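Local structure of amidohydrolase (Xanthomonas campestris pv. campestris, 4DZH) at residues Thr345-Ala349 against Ala350-Arg354; Arg439-Arg442 against Asp443-Arg446. The protein probably deaminates adenosine-type substrates such as 5'-methylthioadenosine, as a zinc-binding amidohydrolase of the ATZ/TRZ family built on a TIM barrel. All blocks are in the same frame, centred on the assembly; numbering follows the deposited sequence.

Contact 1: residues Thr345-Ala349 against Ala350-Arg354; sequences TALDA and ATTLR
Asp-348 reaches its carboxylate forward to the first turn of helix 349-363 and grips Thr-351 twice through one oxygen. The backbone N-H of Thr-351 meets OD1 of Asp-348 at 2.9 Å, nearly end-on to the C-O bond, while OG1 of Thr-351 reaches the same OD1 at 2.7 Å from above the carboxylate plane. Two torsions bring these groups together: CG of Asp-348 sits between its own N and carbonyl carbon (chi1 64°), and OG1 of Thr-351 lies beside its backbone N (chi1 -62°), so that hydroxyl and amide present themselves to a single acceptor. The short aspartate side chain suits the place, since it spans just the distance to an amide three residues on. Two donors on OD1, with the helix start nearby, would probably stabilise the carboxylate as the anion.

Main-chain bonds start the helix proper. Thr-352 N donates to Asp-348 O at 2.8 Å, and Leu-353 N to Ala-349 O at 2.9 Å. The hydroxyl OG1 of Thr-352 stands 3.0 Å from Leu-347 O and 3.1 Å from Asp-348 O, two acceptors for a proton whose choice is not settled.

Van der Waals contact is slighter: CG of Leu-347 touches the hydroxyl OG1 of Thr-352 at 3.6 Å, the two side chains crossing at about a right angle, and in an apolar contact CD1 of Leu-347 just reaches the methyl CG2 of Thr-351. Ala-349 and Ala-350 pack against Ile-402, Tyr-403 and Leu-398 of helix 397-403, their small size consistent with close approach. Asp-93 of the second subunit takes the N-H of Ala-349, bringing the dimer partner to the same helix end. The whole is a classic aspartate N-cap, here opening helix 349-363 after the loop that follows helix 326-341.

Contact 2: residues Arg439-Arg442 against Asp443-Arg446; sequences RQWR and DRIR
Arg-442 and Arg-446, one turn apart, lay their guanidinium groups flat on each other, planes 8° apart and centres 3.4 Å apart. NH2 of Arg-446 hangs over the middle of the Arg-442 group, and NH2 of Arg-442 comes within 3.2 Å of NH1 of Arg-446. Such like charges would repel, but neighbours probably offset the cost: Asp-443 OD1 takes NE of Arg-442 in a long salt bridge of 3.3 Å, at the edge of the guanidinium, and Leu-394 O of the second subunit accepts from NH2 of Arg-442. Bends at chi2 and chi3 fold the Arg-442 chain round to meet the straighter Arg-446. On an alpha-helix, here 431-447, side chains three or four residues apart fall on the same side, which pairs Arg-442 with Arg-446, and Arg-444 with both Gln-440 and Trp-441.

Arg-444 makes a cation-pi contact, its CZ 4.7 Å from the centroid of the six-membered ring of Trp-441, whose electron-rich face suits a cation. Arginine's flat group turns its edge to the ring, planes 84° apart, and one of its faces carries the Gln-440 amide, stacked at 13°. The buried indole gives its NE1-H to OD2 of Asp-119.

How the contacts relate
Contacts 1 and 2 come in series along the chain and lie on opposite sides of its centre, their own centres about 40 Å apart and their nearest atoms about 31 Å apart, so neither touches the other. What they share is the dimer: each meets the second subunit. Their relation to the metals differs. The side chain of Thr-352 in contact 1 is about 11 Å from that of Glu-289, a magnesium ligand, and about 13 Å from a bound magnesium ion, whereas 439-446 lies away from the annotated metal sites. Neither contact supplies a ligand to the zinc held by His-79, His-81, His-228 and Asp-316.

Contact 1: residues Thr345-Ala349 against Ala350-Arg354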
ATOM      1  N   THR A 345      -0.814  18.843   5.261  1.00 23.90           N
ATOM      2  CA  THR A 345      -2.092  18.767   5.975  1.00 22.97           C
ATOM      3  C   THR A 345      -3.255  18.319   5.090  1.00 22.49           C
ATOM      4  O   THR A 345      -4.370  18.115   5.576  1.00 26.63           O
ATOM      5  CB  THR A 345      -2.512  20.118   6.634  1.00 27.08           C
ATOM      6  OG1 THR A 345      -2.963  21.040   5.619  1.00 29.23           O
ATOM      7  CG2 THR A 345      -1.383  20.698   7.499  1.00 28.05           C
ATOM      8  N   ALA A 346      -2.982  18.136   3.798  1.00 24.09           N
ATOM      9  CA  ALA A 346      -3.982  17.675   2.829  1.00 23.58           C
ATOM     10  C   ALA A 346      -4.530  16.299   3.205  1.00 23.44           C
ATOM     11  O   ALA A 346      -3.744  15.444   3.675  1.00 23.07           O
ATOM     12  CB  ALA A 346      -3.361  17.599   1.447  1.00 20.37           C
ATOM     13  N   LEU A 347      -5.830  16.095   2.999  1.00 24.97           N
ATOM     14  CA  LEU A 347      -6.473  14.792   3.143  1.00 23.10           C
ATOM     15  C   LEU A 347      -5.986  14.071   4.396  1.00 23.56           C
ATOM     16  O   LEU A 347      -5.337  13.003   4.329  1.00 23.73           O
ATOM     17  CB  LEU A 347      -6.224  13.943   1.897  1.00 22.91           C
ATOM     18  CG  LEU A 347      -7.494  13.418   1.244  1.00 25.79           C
ATOM     19  CD1 LEU A 347      -8.340  14.588   0.736  1.00 31.55           C
ATOM     20  CD2 LEU A 347      -7.206  12.445   0.103  1.00 28.13           C
ATOM     21  N   ASP A 348      -6.282  14.656   5.551  1.00 23.15           N
ATOM     22  CA  ASP A 348      -5.829  14.040   6.807  1.00 24.55           C
ATOM     23  C   ASP A 348      -6.527  12.706   7.042  1.00 21.78           C
ATOM     24  O   ASP A 348      -7.435  12.320   6.297  1.00 21.05           O
ATOM     25  CB  ASP A 348      -5.930  14.990   8.021  1.00 24.46           C
ATOM     26  CG  ASP A 348      -7.369  15.402   8.377  1.00 26.65           C
ATOM     27  OD1 ASP A 348      -8.348  14.729   8.015  1.00 24.84           O
ATOM     28  OD2 ASP A 348      -7.506  16.437   9.074  1.00 34.51           O
ATOM     29  N   ALA A 349      -6.097  11.978   8.063  1.00 18.43           N
ATOM     30  CA  ALA A 349      -6.592  10.625   8.217  1.00 21.17           C
ATOM     31  C   ALA A 349      -8.129  10.579   8.324  1.00 17.66           C
ATOM     32  O   ALA A 349      -8.787   9.738   7.679  1.00 16.56           O
ATOM     33  CB  ALA A 349      -5.945   9.962   9.418  1.00 21.72           C
ATOM     34  N   ALA A 350      -8.687  11.444   9.170  1.00 21.75           N
ATOM     35  CA  ALA A 350     -10.140  11.492   9.344  1.00 21.52           C
ATOM     36  C   ALA A 350     -10.887  11.793   8.029  1.00 22.41           C
ATOM     37  O   ALA A 350     -11.911  11.147   7.726  1.00 21.55           O
ATOM     38  CB  ALA A 350     -10.510  12.524  10.396  1.00 23.63           C
ATOM     39  N   THR A 351     -10.370  12.755   7.274  1.00 18.92           N
ATOM     40  CA  THR A 351     -10.933  13.170   5.988  1.00 18.73           C
ATOM     41  C   THR A 351     -10.845  12.058   4.959  1.00 20.24           C
ATOM     42  O   THR A 351     -11.781  11.816   4.191  1.00 19.78           O
ATOM     43  CB  THR A 351     -10.221  14.422   5.490  1.00 23.49           C
ATOM     44  OG1 THR A 351     -10.438  15.483   6.440  1.00 26.51           O
ATOM     45  CG2 THR A 351     -10.756  14.852   4.129  1.00 21.06           C
ATOM     46  N   THR A 352      -9.717  11.356   4.954  1.00 18.72           N
ATOM     47  CA  THR A 352      -9.561  10.240   4.021  1.00 16.40           C
ATOM     48  C   THR A 352     -10.540   9.112   4.380  1.00 15.53           C
ATOM     49  O   THR A 352     -11.194   8.531   3.500  1.00 16.04           O
ATOM     50  CB  THR A 352      -8.097   9.706   4.003  1.00 14.86           C
ATOM     51  OG1 THR A 352      -7.185  10.741   3.589  1.00 18.58           O
ATOM     52  CG2 THR A 352      -8.011   8.557   3.025  1.00 16.50           C
ATOM     53  N   LEU A 353     -10.617   8.757   5.664  1.00 14.91           N
ATOM     54  CA  LEU A 353     -11.545   7.725   6.088  1.00 15.32           C
ATOM     55  C   LEU A 353     -13.000   8.134   5.770  1.00 16.72           C
ATOM     56  O   LEU A 353     -13.827   7.281   5.383  1.00 17.54           O
ATOM     57  CB  LEU A 353     -11.344   7.363   7.569  1.00 16.48           C
ATOM     58  CG  LEU A 353     -12.165   6.117   7.955  1.00 18.73           C
ATOM     59  CD1 LEU A 353     -11.633   4.832   7.280  1.00 19.33           C
ATOM     60  CD2 LEU A 353     -12.122   5.920   9.456  1.00 20.52           C
ATOM     61  N   ARG A 354     -13.284   9.432   5.897  1.00 18.12           N
ATOM     62  CA  ARG A 354     -14.615   9.939   5.540  1.00 19.28           C
ATOM     63  C   ARG A 354     -14.926   9.667   4.065  1.00 17.96           C
ATOM     64  O   ARG A 354     -16.001   9.171   3.746  1.00 18.40           O
ATOM     65  CB  ARG A 354     -14.699  11.438   5.844  1.00 20.01           C
ATOM     66  CG  ARG A 354     -16.121  12.049   5.652  1.00 24.82           C
ATOM     67  CD  ARG A 354     -16.163  13.442   6.264  1.00 22.78           C
ATOM     68  NE  ARG A 354     -17.461  14.156   6.119  1.00 24.45           N
ATOM     69  CZ  ARG A 354     -18.445  14.044   7.011  1.00 27.17           C
ATOM     70  NH1 ARG A 354     -18.290  13.211   8.038  1.00 28.06           N
ATOM     71  NH2 ARG A 354     -19.600  14.765   6.883  1.00 25.59           N
TER

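Contact 2: residues Arg439-Arg442 against Asp443-Arg446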
ATOM      1  N   ARG A 439      -7.766 -20.554 -11.310  1.00 23.19           N
ATOM      2  CA  ARG A 439      -6.773 -21.286 -12.100  1.00 27.12           C
ATOM      3  C   ARG A 439      -7.298 -21.766 -13.461  1.00 30.28           C
ATOM      4  O   ARG A 439      -6.552 -21.740 -14.458  1.00 30.71           O
ATOM      5  CB  ARG A 439      -6.262 -22.445 -11.289  1.00 31.68           C
ATOM      6  CG  ARG A 439      -5.854 -21.977  -9.933  1.00 35.59           C
ATOM      7  CD  ARG A 439      -5.165 -23.053  -9.136  1.00 38.17           C
ATOM      8  NE  ARG A 439      -4.137 -22.473  -8.278  1.00 38.54           N
ATOM      9  CZ  ARG A 439      -3.850 -22.916  -7.054  1.00 39.31           C
ATOM     10  NH1 ARG A 439      -4.528 -23.926  -6.532  1.00 42.25           N
ATOM     11  NH2 ARG A 439      -2.879 -22.350  -6.344  1.00 39.00           N
ATOM     12  N   GLN A 440      -8.578 -22.179 -13.523  1.00 28.97           N
ATOM     13  CA  GLN A 440      -9.177 -22.480 -14.812  1.00 26.79           C
ATOM     14  C   GLN A 440      -9.118 -21.300 -15.723  1.00 25.61           C
ATOM     15  O   GLN A 440      -8.697 -21.402 -16.875  1.00 28.82           O
ATOM     16  CB  GLN A 440     -10.664 -22.884 -14.681  1.00 24.31           C
ATOM     17  CG  GLN A 440     -11.324 -23.005 -16.096  1.00 31.40           C
ATOM     18  CD  GLN A 440     -12.823 -23.110 -16.053  1.00 33.71           C
ATOM     19  OE1 GLN A 440     -13.534 -22.107 -15.896  1.00 34.79           O
ATOM     20  NE2 GLN A 440     -13.318 -24.327 -16.184  1.00 29.62           N
ATOM     21  N   TRP A 441      -9.584 -20.154 -15.218  1.00 24.96           N
ATOM     22  CA  TRP A 441      -9.600 -18.952 -16.031  1.00 27.70           C
ATOM     23  C   TRP A 441      -8.197 -18.529 -16.470  1.00 22.05           C
ATOM     24  O   TRP A 441      -8.011 -17.992 -17.578  1.00 25.57           O
ATOM     25  CB  TRP A 441     -10.296 -17.832 -15.263  1.00 30.38           C
ATOM     26  CG  TRP A 441     -11.788 -17.979 -15.358  1.00 26.33           C
ATOM     27  CD1 TRP A 441     -12.663 -18.328 -14.361  1.00 27.03           C
ATOM     28  CD2 TRP A 441     -12.551 -17.829 -16.544  1.00 24.85           C
ATOM     29  NE1 TRP A 441     -13.956 -18.370 -14.873  1.00 22.81           N
ATOM     30  CE2 TRP A 441     -13.904 -18.059 -16.208  1.00 24.54           C
ATOM     31  CE3 TRP A 441     -12.225 -17.504 -17.869  1.00 27.38           C
ATOM     32  CZ2 TRP A 441     -14.920 -17.980 -17.146  1.00 25.28           C
ATOM     33  CZ3 TRP A 441     -13.232 -17.416 -18.802  1.00 27.30           C
ATOM     34  CH2 TRP A 441     -14.570 -17.657 -18.437  1.00 24.50           C
ATOM     35  N   ARG A 442      -7.231 -18.781 -15.601  1.00 25.63           N
ATOM     36  CA  ARG A 442      -5.830 -18.472 -15.892  1.00 27.23           C
ATOM     37  C   ARG A 442      -5.390 -19.238 -17.141  1.00 26.28           C
ATOM     38  O   ARG A 442      -4.832 -18.665 -18.072  1.00 28.57           O
ATOM     39  CB  ARG A 442      -4.963 -18.854 -14.695  1.00 25.90           C
ATOM     40  CG  ARG A 442      -3.640 -18.104 -14.612  1.00 31.54           C
ATOM     41  CD  ARG A 442      -2.652 -18.756 -15.515  1.00 31.18           C
ATOM     42  NE  ARG A 442      -2.564 -20.172 -15.205  1.00 34.03           N
ATOM     43  CZ  ARG A 442      -1.812 -20.652 -14.219  1.00 39.07           C
ATOM     44  NH1 ARG A 442      -1.754 -21.961 -13.989  1.00 44.97           N
ATOM     45  NH2 ARG A 442      -1.091 -19.811 -13.475  1.00 37.79           N
ATOM     46  N   ASP A 443      -5.719 -20.520 -17.178  1.00 28.21           N
ATOM     47  CA  ASP A 443      -5.434 -21.374 -18.354  1.00 33.32           C
ATOM     48  C   ASP A 443      -6.155 -20.972 -19.665  1.00 31.83           C
ATOM     49  O   ASP A 443      -5.563 -21.006 -20.757  1.00 31.63           O
ATOM     50  CB  ASP A 443      -5.750 -22.825 -18.029  1.00 32.89           C
ATOM     51  CG  ASP A 443      -4.874 -23.388 -16.906  1.00 35.59           C
ATOM     52  OD1 ASP A 443      -3.745 -22.873 -16.641  1.00 35.33           O
ATOM     53  OD2 ASP A 443      -5.321 -24.365 -16.285  1.00 37.91           O
ATOM     54  N   ARG A 444      -7.421 -20.578 -19.554  1.00 30.19           N
ATOM     55  CA  ARG A 444      -8.192 -20.151 -20.715  1.00 28.83           C
ATOM     56  C   ARG A 444      -7.630 -18.909 -21.322  1.00 31.81           C
ATOM     57  O   ARG A 444      -7.497 -18.818 -22.546  1.00 34.89           O
ATOM     58  CB  ARG A 444      -9.637 -19.866 -20.314  1.00 27.24           C
ATOM     59  CG  ARG A 444     -10.398 -21.098 -20.019  1.00 28.87           C
ATOM     60  CD  ARG A 444     -11.849 -20.777 -19.865  1.00 28.25           C
ATOM     61  NE  ARG A 444     -12.635 -22.009 -19.770  1.00 27.98           N
ATOM     62  CZ  ARG A 444     -13.915 -22.026 -19.434  1.00 28.36           C
ATOM     63  NH1 ARG A 444     -14.558 -20.892 -19.185  1.00 29.23           N
ATOM     64  NH2 ARG A 444     -14.546 -23.180 -19.341  1.00 25.09           N
ATOM     65  N   ILE A 445      -7.300 -17.938 -20.457  1.00 26.96           N
ATOM     66  CA  ILE A 445      -6.747 -16.687 -20.922  1.00 30.52           C
ATOM     67  C   ILE A 445      -5.395 -16.938 -21.612  1.00 33.70           C
ATOM     68  O   ILE A 445      -5.060 -16.297 -22.633  1.00 37.31           O
ATOM     69  CB  ILE A 445      -6.670 -15.674 -19.727  1.00 29.60           C
ATOM     70  CG1 ILE A 445      -8.102 -15.302 -19.283  1.00 28.73           C
ATOM     71  CG2 ILE A 445      -5.847 -14.443 -20.078  1.00 29.83           C
ATOM     72  CD1 ILE A 445      -8.263 -15.008 -17.770  1.00 26.70           C
ATOM     73  N   ARG A 446      -4.626 -17.878 -21.061  1.00 35.65           N
ATOM     74  CA  ARG A 446      -3.289 -18.199 -21.585  1.00 37.86           C
ATOM     75  C   ARG A 446      -3.311 -18.582 -23.072  1.00 41.29           C
ATOM     76  O   ARG A 446      -2.404 -18.249 -23.832  1.00 43.61           O
ATOM     77  CB  ARG A 446      -2.625 -19.295 -20.743  1.00 38.28           C
ATOM     78  CG  ARG A 446      -1.846 -18.734 -19.565  1.00 38.84           C
ATOM     79  CD  ARG A 446      -1.022 -19.798 -18.831  1.00 42.45           C
ATOM     80  NE  ARG A 446      -0.227 -19.195 -17.753  1.00 44.51           N
ATOM     81  CZ  ARG A 446       0.307 -19.873 -16.742  1.00 46.66           C
ATOM     82  NH1 ARG A 446       1.010 -19.230 -15.814  1.00 49.09           N
ATOM     83  NH2 ARG A 446       0.136 -21.190 -16.653  1.00 46.97           N
TER